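Local coordinates for protein PlzA (PDB 7MIE) that binds the bacterial second messenger c-di-GMP through its PilZ domain and so probably acts as a signalling receptor in the Lyme disease spirochaete, at residues I42-S45 and T46-S50; I153-G156 and K157-L161; D178-K182 and L183-S187. One frame throughout, in Å; residues are numbered along the deposited sequence. Where two conformers were deposited one is given.

In the fold
The three contacts come in chain order: 42-45 with 46-50, then 153-156 with 157-161, then 178-182 with 183-187. Contacts 1 and 2 belong to the PilZN3 domain, with centres about 12 Å apart. They touch directly: I42 and I48 pack on L158 and L159 of helix 149-164. Strand 42-43 of contact 1 is part of the first antiparallel sheet. Contact 3 closes the short helix 177-182, which leads into strand 189-193 of the second. Its centre is about 20 Å from that of contact 1 and 31 Å from that of contact 2, which lies on the opposite side of the chain's centre. Helix 273-283 meets contacts 1 and 3 and so bridges the two parts of the receptor.

Contact 1 (I42-S45 and T46-S50); sequences IKMS and TEINS
M44 reaches back over N49 where strand 42-43 gives way to helix 46-52. Its CE methyl lies 3.3 Å from N49 ND2, and the two side chains cross at about a right angle. The methionine chain gets there by bending at both chi2 and chi3 (-59° and -72°), which folds the thioether back toward the helix. The same methyl also touches I48 CG2.

I48 points into the turn. Its CG1 stands anti to the carbonyl carbon (chi1 -61°) and rests 3.5 Å from S45 OG. Its other branch, CG2, meets I42 CG2 at 4.3 Å. L158 of helix 149-164 covers both isoleucines.

S45 occupies the N-cap position. Its carbonyl oxygen takes the N49 N-H at 2.9 Å in a nearly straight bond. This is the first i to i+4 bond of the helix. N49 OD1 also comes within 2.9 Å of S45 O, a close approach of two acceptors with no hydrogen bond between them. N49 ND2 donates to L54 O and N56 OD1, which is consistent with this orientation of the amide. S45 OG, beside I48 CG1, is hydrogen-bonded to E171, while K43 makes a cation-pi contact with Y208, whose hydroxyl bonds to M44 O.

The whole is a strand-to-helix junction with S45 at the N-cap position and the E47 N-H taken by the E171 carboxylate. It lies within the PilZN3 domain, with the E47 side chain about 7 Å from bound c-di-GMP.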
loop_
_atom_site.group_PDB
_atom_site.type_symbol
_atom_site.label_atom_id
_atom_site.label_comp_id
_atom_site.label_asym_id
_atom_site.label_seq_id
_atom_site.Cartn_x
_atom_site.Cartn_y
_atom_site.Cartn_z
ATOM N N ILE A 42 7.475 -0.931 0.420
ATOM C CA ILE A 42 6.879 -0.043 -0.560
ATOM C C ILE A 42 5.428 -0.486 -0.747
ATOM O O ILE A 42 5.173 -1.644 -1.088
ATOM C CB ILE A 42 7.653 -0.193 -1.897
ATOM C CG1 ILE A 42 9.150 0.185 -1.783
ATOM C CG2 ILE A 42 6.938 0.598 -2.997
ATOM C CD1 ILE A 42 9.364 1.671 -1.399
ATOM N N LYS A 43 4.494 0.431 -0.448
ATOM C CA LYS A 43 3.063 0.173 -0.662
ATOM C C LYS A 43 2.746 0.129 -2.152
ATOM O O LYS A 43 3.299 0.889 -2.939
ATOM C CB LYS A 43 2.153 1.141 0.106
ATOM C CG LYS A 43 2.273 0.976 1.615
ATOM C CD LYS A 43 1.381 1.840 2.478
ATOM C CE LYS A 43 1.659 3.319 2.362
ATOM N NZ LYS A 43 2.994 3.724 2.924
ATOM N N MET A 44 1.800 -0.757 -2.548
ATOM C CA MET A 44 1.529 -0.946 -3.968
ATOM C C MET A 44 0.564 0.109 -4.513
ATOM O O MET A 44 -0.350 0.574 -3.827
ATOM C CB MET A 44 0.974 -2.353 -4.241
ATOM C CG MET A 44 1.828 -3.421 -3.628
ATOM S SD MET A 44 3.582 -3.422 -4.210
ATOM C CE MET A 44 3.234 -4.045 -5.826
ATOM N N SER A 45 0.802 0.506 -5.772
ATOM C CA SER A 45 -0.081 1.371 -6.553
ATOM C C SER A 45 0.097 0.984 -8.019
ATOM O O SER A 45 1.024 0.232 -8.353
ATOM C CB SER A 45 0.254 2.835 -6.332
ATOM O OG SER A 45 1.427 3.170 -7.094
ATOM N N THR A 46 -0.798 1.482 -8.883
ATOM C CA THR A 46 -0.778 1.160 -10.302
ATOM C C THR A 46 0.618 1.367 -10.904
ATOM O O THR A 46 1.128 0.487 -11.620
ATOM C CB THR A 46 -1.868 1.954 -11.025
ATOM O OG1 THR A 46 -3.087 1.557 -10.388
ATOM C CG2 THR A 46 -1.976 1.583 -12.503
ATOM N N GLU A 47 1.220 2.539 -10.647
ATOM C CA GLU A 47 2.524 2.847 -11.206
ATOM C C GLU A 47 3.627 1.931 -10.664
ATOM O O GLU A 47 4.542 1.601 -11.421
ATOM C CB GLU A 47 2.918 4.313 -10.987
ATOM C CG GLU A 47 2.062 5.281 -11.803
ATOM C CD GLU A 47 2.697 6.658 -11.860
ATOM O OE1 GLU A 47 2.616 7.285 -12.925
ATOM O OE2 GLU A 47 3.284 7.095 -10.826
ATOM N N ILE A 48 3.542 1.516 -9.393
ATOM C CA ILE A 48 4.534 0.597 -8.848
ATOM C C ILE A 48 4.405 -0.767 -9.537
ATOM O O ILE A 48 5.394 -1.358 -9.944
ATOM C CB ILE A 48 4.398 0.451 -7.313
ATOM C CG1 ILE A 48 4.614 1.805 -6.637
ATOM C CG2 ILE A 48 5.362 -0.603 -6.768
ATOM C CD1 ILE A 48 5.969 2.373 -6.892
ATOM N N ASN A 49 3.171 -1.263 -9.665
ATOM C CA ASN A 49 2.962 -2.548 -10.321
ATOM C C ASN A 49 3.481 -2.513 -11.756
ATOM O O ASN A 49 4.070 -3.485 -12.198
ATOM C CB ASN A 49 1.501 -2.999 -10.282
ATOM C CG ASN A 49 1.145 -3.448 -8.868
ATOM O OD1 ASN A 49 0.746 -2.637 -8.036
ATOM N ND2 ASN A 49 1.399 -4.701 -8.529
ATOM N N SER A 50 3.257 -1.400 -12.450
ATOM C CA SER A 50 3.726 -1.210 -13.821
ATOM C C SER A 50 5.249 -1.266 -13.888
ATOM O O SER A 50 5.833 -1.969 -14.725
ATOM C CB SER A 50 3.254 0.114 -14.347
ATOM O OG SER A 50 1.914 -0.008 -14.731
#

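Contact 2 (I153-G156 and K157-L161); sequences IKVG and KLLDL
V155 and L159 lie side by side one turn apart on helix 149-164, pointing the same way. V155 CG1 meets L159 CD1 at 4.0 Å. Between the same two residues L159 N donates to V155 O at 2.8 Å, and L159 CG lies close to that oxygen.

Three further i to i+4 bonds continue the ladder. K157 N bonds to I153 O, L158 N to K154 O and D160 N to G156 O, all at 2.9 to 3.0 Å. In each bond the donor is tilted from the carbonyl plane, by between 17° and 23°. The carbonyl of G156 also has the carboxylate carbon of D160 close by, with CG 3.5 Å from G156 O. K157 runs its extended chain past I153 O, which CG approaches to 3.4 Å.

The polar ends of the side chains look elsewhere. K154 NZ donates to F51 O, and the ammonium also makes a cation-pi contact with the F51 ring. D160 is held at both oxygens: OD1 by the Y37 hydroxyl and OD2 by that of Y33. L158 turns its apolar end to F51 and L52 of helix 46-52.

The backbone groups are thus paired within the helix, while K154 and D160 spend their charges on other parts of the fold. Two tyrosine hydroxyls on one carboxylate would probably favour its ionised form.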
loop_
_atom_site.group_PDB
_atom_site.type_symbol
_atom_site.label_atom_id
_atom_site.label_comp_id
_atom_site.label_asym_id
_atom_site.label_seq_id
_atom_site.Cartn_x
_atom_site.Cartn_y
_atom_site.Cartn_z
ATOM N N ILE A 153 15.944 -5.944 -7.165
ATOM C CA ILE A 153 16.794 -4.779 -7.404
ATOM C C ILE A 153 15.951 -3.513 -7.594
ATOM O O ILE A 153 16.301 -2.447 -7.093
ATOM C CB ILE A 153 17.749 -5.039 -8.602
ATOM C CG1 ILE A 153 18.837 -3.972 -8.660
ATOM C CG2 ILE A 153 17.016 -5.148 -9.932
ATOM C CD1 ILE A 153 19.907 -4.309 -7.629
ATOM N N LYS A 154 14.751 -3.653 -8.196
ATOM C CA LYS A 154 13.896 -2.493 -8.374
ATOM C C LYS A 154 13.245 -2.070 -7.057
ATOM O O LYS A 154 13.085 -0.881 -6.813
ATOM C CB LYS A 154 12.780 -2.856 -9.352
ATOM C CG LYS A 154 13.237 -2.861 -10.814
ATOM C CD LYS A 154 12.037 -3.188 -11.691
ATOM C CE LYS A 154 12.443 -3.181 -13.160
ATOM N NZ LYS A 154 11.335 -3.746 -13.961
ATOM N N VAL A 155 12.957 -3.041 -6.189
ATOM C CA VAL A 155 12.379 -2.686 -4.890
ATOM C C VAL A 155 13.443 -1.924 -4.096
ATOM O O VAL A 155 13.149 -0.920 -3.435
ATOM C CB VAL A 155 11.881 -3.953 -4.147
ATOM C CG1 VAL A 155 11.450 -3.615 -2.715
ATOM C CG2 VAL A 155 10.713 -4.610 -4.922
ATOM N N GLY A 156 14.704 -2.361 -4.219
ATOM C CA GLY A 156 15.764 -1.631 -3.522
ATOM C C GLY A 156 15.909 -0.197 -4.032
ATOM O O GLY A 156 16.037 0.745 -3.231
ATOM N N LYS A 157 15.764 -0.014 -5.340
ATOM C CA LYS A 157 15.831 1.338 -5.886
ATOM C C LYS A 157 14.678 2.203 -5.385
ATOM O O LYS A 157 14.845 3.404 -5.122
ATOM C CB LYS A 157 15.850 1.279 -7.419
ATOM C CG LYS A 157 17.148 0.690 -7.969
ATOM C CD LYS A 157 17.097 0.400 -9.455
ATOM C CE LYS A 157 18.477 0.294 -10.080
ATOM N NZ LYS A 157 18.348 0.277 -11.562
ATOM N N LEU A 158 13.478 1.621 -5.292
ATOM C CA LEU A 158 12.338 2.344 -4.740
ATOM C C LEU A 158 12.549 2.668 -3.267
ATOM O O LEU A 158 12.186 3.769 -2.826
ATOM C CB LEU A 158 11.046 1.510 -4.879
ATOM C CG LEU A 158 10.568 1.339 -6.334
ATOM C CD1 LEU A 158 9.502 0.240 -6.377
ATOM C CD2 LEU A 158 10.019 2.652 -6.881
ATOM N N LEU A 159 13.179 1.752 -2.509
ATOM C CA LEU A 159 13.456 2.050 -1.105
ATOM C C LEU A 159 14.515 3.167 -0.970
ATOM O O LEU A 159 14.375 3.996 -0.096
ATOM C CB LEU A 159 13.891 0.787 -0.351
ATOM C CG LEU A 159 12.773 -0.230 -0.145
ATOM C CD1 LEU A 159 13.340 -1.600 0.163
ATOM C CD2 LEU A 159 11.824 0.267 0.970
ATOM N N ASP A 160 15.500 3.230 -1.864
ATOM C CA ASP A 160 16.428 4.353 -1.868
ATOM C C ASP A 160 15.685 5.668 -2.054
ATOM O O ASP A 160 15.967 6.638 -1.355
ATOM C CB ASP A 160 17.382 4.257 -3.060
ATOM C CG ASP A 160 18.493 3.248 -2.912
ATOM O OD1 ASP A 160 18.823 2.850 -1.740
ATOM O OD2 ASP A 160 19.073 2.901 -3.987
ATOM N N LEU A 161 14.728 5.688 -2.967
ATOM C CA LEU A 161 13.954 6.911 -3.207
ATOM C C LEU A 161 13.078 7.245 -2.003
ATOM O O LEU A 161 12.960 8.412 -1.623
ATOM C CB LEU A 161 13.102 6.743 -4.462
ATOM C CG LEU A 161 13.905 6.542 -5.748
ATOM C CD1 LEU A 161 12.932 6.409 -6.922
ATOM C CD2 LEU A 161 14.859 7.724 -5.984
#

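Contact 3 (D178-K182 and L183-S187); sequences DSIRK and LKIDS
S179 O accepts the N-H of L183 at 2.8 Å, nearly straight at 173°, in the i to i+4 bond at the C-terminal end of helix 177-182. The same oxygen takes a weak bond from K182 N at 3.1 Å. L183 then leaves helical geometry, and the chain runs as a loop toward strand 189-193. The side chain of L183 folds back over its own bond, with CG 3.4 Å from S179 O. It also packs on I175 and on Y282 of helix 273-283.

I180 lies between the helix end and the loop. Its CG1 is anti to the carbonyl carbon (chi1 -74°), and the bend at chi2 carries CD1 toward the loop. There CD1 meets I185 CD1 at 3.8 Å and the carbonyl carbon of S187 at 3.7 Å. CG2 of I180 touches D186 O.

The polar side chains point to other partners. K182 NZ forms a salt bridge with N284 OXT and a hydrogen bond to Y282 O. S179 OG bonds to I174 O, and S187 OG accepts from K189 N.

K182 O is buried with no partner in the model. One turn apart on the helix, R181 NH2 forms a salt bridge with D178 OD1 at 3.2 Å. OD1 is approached on its anti side, 27° out of the carboxylate plane but close to the plane of the guanidinium.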
loop_
_atom_site.group_PDB
_atom_site.type_symbol
_atom_site.label_atom_id
_atom_site.label_comp_id
_atom_site.label_asym_id
_atom_site.label_seq_id
_atom_site.Cartn_x
_atom_site.Cartn_y
_atom_site.Cartn_z
ATOM N N ASP A 178 -14.600 10.574 -12.084
ATOM C CA ASP A 178 -14.200 9.180 -12.191
ATOM C C ASP A 178 -13.604 8.676 -10.867
ATOM O O ASP A 178 -13.911 7.582 -10.414
ATOM C CB ASP A 178 -13.185 8.986 -13.310
ATOM C CG ASP A 178 -13.749 9.227 -14.707
ATOM O OD1 ASP A 178 -14.895 8.809 -14.948
ATOM O OD2 ASP A 178 -13.020 9.814 -15.551
ATOM N N SER A 179 -12.674 9.439 -10.289
ATOM C CA SER A 179 -12.030 8.903 -9.097
ATOM C C SER A 179 -12.973 8.868 -7.890
ATOM O O SER A 179 -12.867 7.965 -7.054
ATOM C CB SER A 179 -10.743 9.631 -8.794
ATOM O OG SER A 179 -11.043 10.993 -8.544
ATOM N N ILE A 180 -13.895 9.836 -7.785
ATOM C CA ILE A 180 -14.859 9.786 -6.681
ATOM C C ILE A 180 -15.747 8.555 -6.802
ATOM O O ILE A 180 -16.168 7.999 -5.800
ATOM C CB ILE A 180 -15.705 11.064 -6.500
ATOM C CG1 ILE A 180 -14.888 12.201 -5.902
ATOM C CG2 ILE A 180 -16.905 10.770 -5.585
ATOM C CD1 ILE A 180 -14.645 12.019 -4.398
ATOM N N ARG A 181 -15.996 8.077 -8.024
ATOM C CA ARG A 181 -16.808 6.885 -8.142
ATOM C C ARG A 181 -16.056 5.665 -7.621
ATOM O O ARG A 181 -16.668 4.789 -7.004
ATOM C CB ARG A 181 -17.376 6.722 -9.562
ATOM C CG ARG A 181 -18.465 7.738 -9.872
ATOM C CD ARG A 181 -19.219 7.425 -11.155
ATOM N NE ARG A 181 -18.395 7.817 -12.275
ATOM C CZ ARG A 181 -18.816 8.555 -13.298
ATOM N NH1 ARG A 181 -20.061 8.998 -13.336
ATOM N NH2 ARG A 181 -17.975 8.866 -14.262
ATOM N N LYS A 182 -14.734 5.621 -7.845
ATOM C CA LYS A 182 -13.942 4.447 -7.511
ATOM C C LYS A 182 -13.600 4.455 -6.018
ATOM O O LYS A 182 -13.702 3.427 -5.354
ATOM C CB LYS A 182 -12.662 4.429 -8.358
ATOM C CG LYS A 182 -11.748 3.214 -8.168
ATOM C CD LYS A 182 -12.429 1.858 -8.414
ATOM C CE LYS A 182 -11.434 0.743 -8.660
ATOM N NZ LYS A 182 -10.838 0.299 -7.370
ATOM N N LEU A 183 -13.212 5.626 -5.498
ATOM C CA LEU A 183 -12.886 5.771 -4.079
ATOM C C LEU A 183 -14.116 5.512 -3.218
ATOM O O LEU A 183 -15.229 5.855 -3.608
ATOM C CB LEU A 183 -12.472 7.213 -3.848
ATOM C CG LEU A 183 -11.023 7.536 -4.174
ATOM C CD1 LEU A 183 -10.882 9.049 -4.203
ATOM C CD2 LEU A 183 -10.066 6.894 -3.149
ATOM N N LYS A 184 -13.906 4.940 -2.035
ATOM C CA LYS A 184 -15.039 4.631 -1.167
ATOM C C LYS A 184 -15.306 5.823 -0.257
ATOM O O LYS A 184 -15.531 5.640 0.941
ATOM C CB LYS A 184 -14.774 3.383 -0.317
ATOM C CG LYS A 184 -14.454 2.097 -1.066
ATOM C CD LYS A 184 -15.629 1.487 -1.815
ATOM C CE LYS A 184 -15.212 0.627 -2.992
ATOM N NZ LYS A 184 -16.147 0.786 -4.136
ATOM N N ILE A 185 -15.225 7.037 -0.819
ATOM C CA ILE A 185 -15.711 8.250 -0.172
ATOM C C ILE A 185 -16.804 8.835 -1.059
ATOM O O ILE A 185 -16.840 8.545 -2.237
ATOM C CB ILE A 185 -14.600 9.292 0.090
ATOM C CG1 ILE A 185 -14.069 9.917 -1.199
ATOM C CG2 ILE A 185 -13.475 8.704 0.941
ATOM C CD1 ILE A 185 -13.208 11.147 -0.957
ATOM N N ASP A 186 -17.665 9.677 -0.478
ATOM C CA ASP A 186 -18.936 10.037 -1.089
ATOM C C ASP A 186 -18.787 11.277 -1.958
ATOM O O ASP A 186 -19.465 11.430 -2.980
ATOM C CB ASP A 186 -19.988 10.312 -0.008
ATOM C CG ASP A 186 -20.567 9.044 0.592
ATOM O OD1 ASP A 186 -20.495 7.990 -0.075
ATOM O OD2 ASP A 186 -21.093 9.123 1.712
ATOM N N SER A 187 -17.951 12.198 -1.491
ATOM C CA SER A 187 -17.774 13.475 -2.144
ATOM C C SER A 187 -16.390 14.001 -1.805
ATOM O O SER A 187 -15.656 13.374 -1.039
ATOM C CB SER A 187 -18.827 14.476 -1.685
ATOM O OG SER A 187 -18.404 15.097 -0.478
#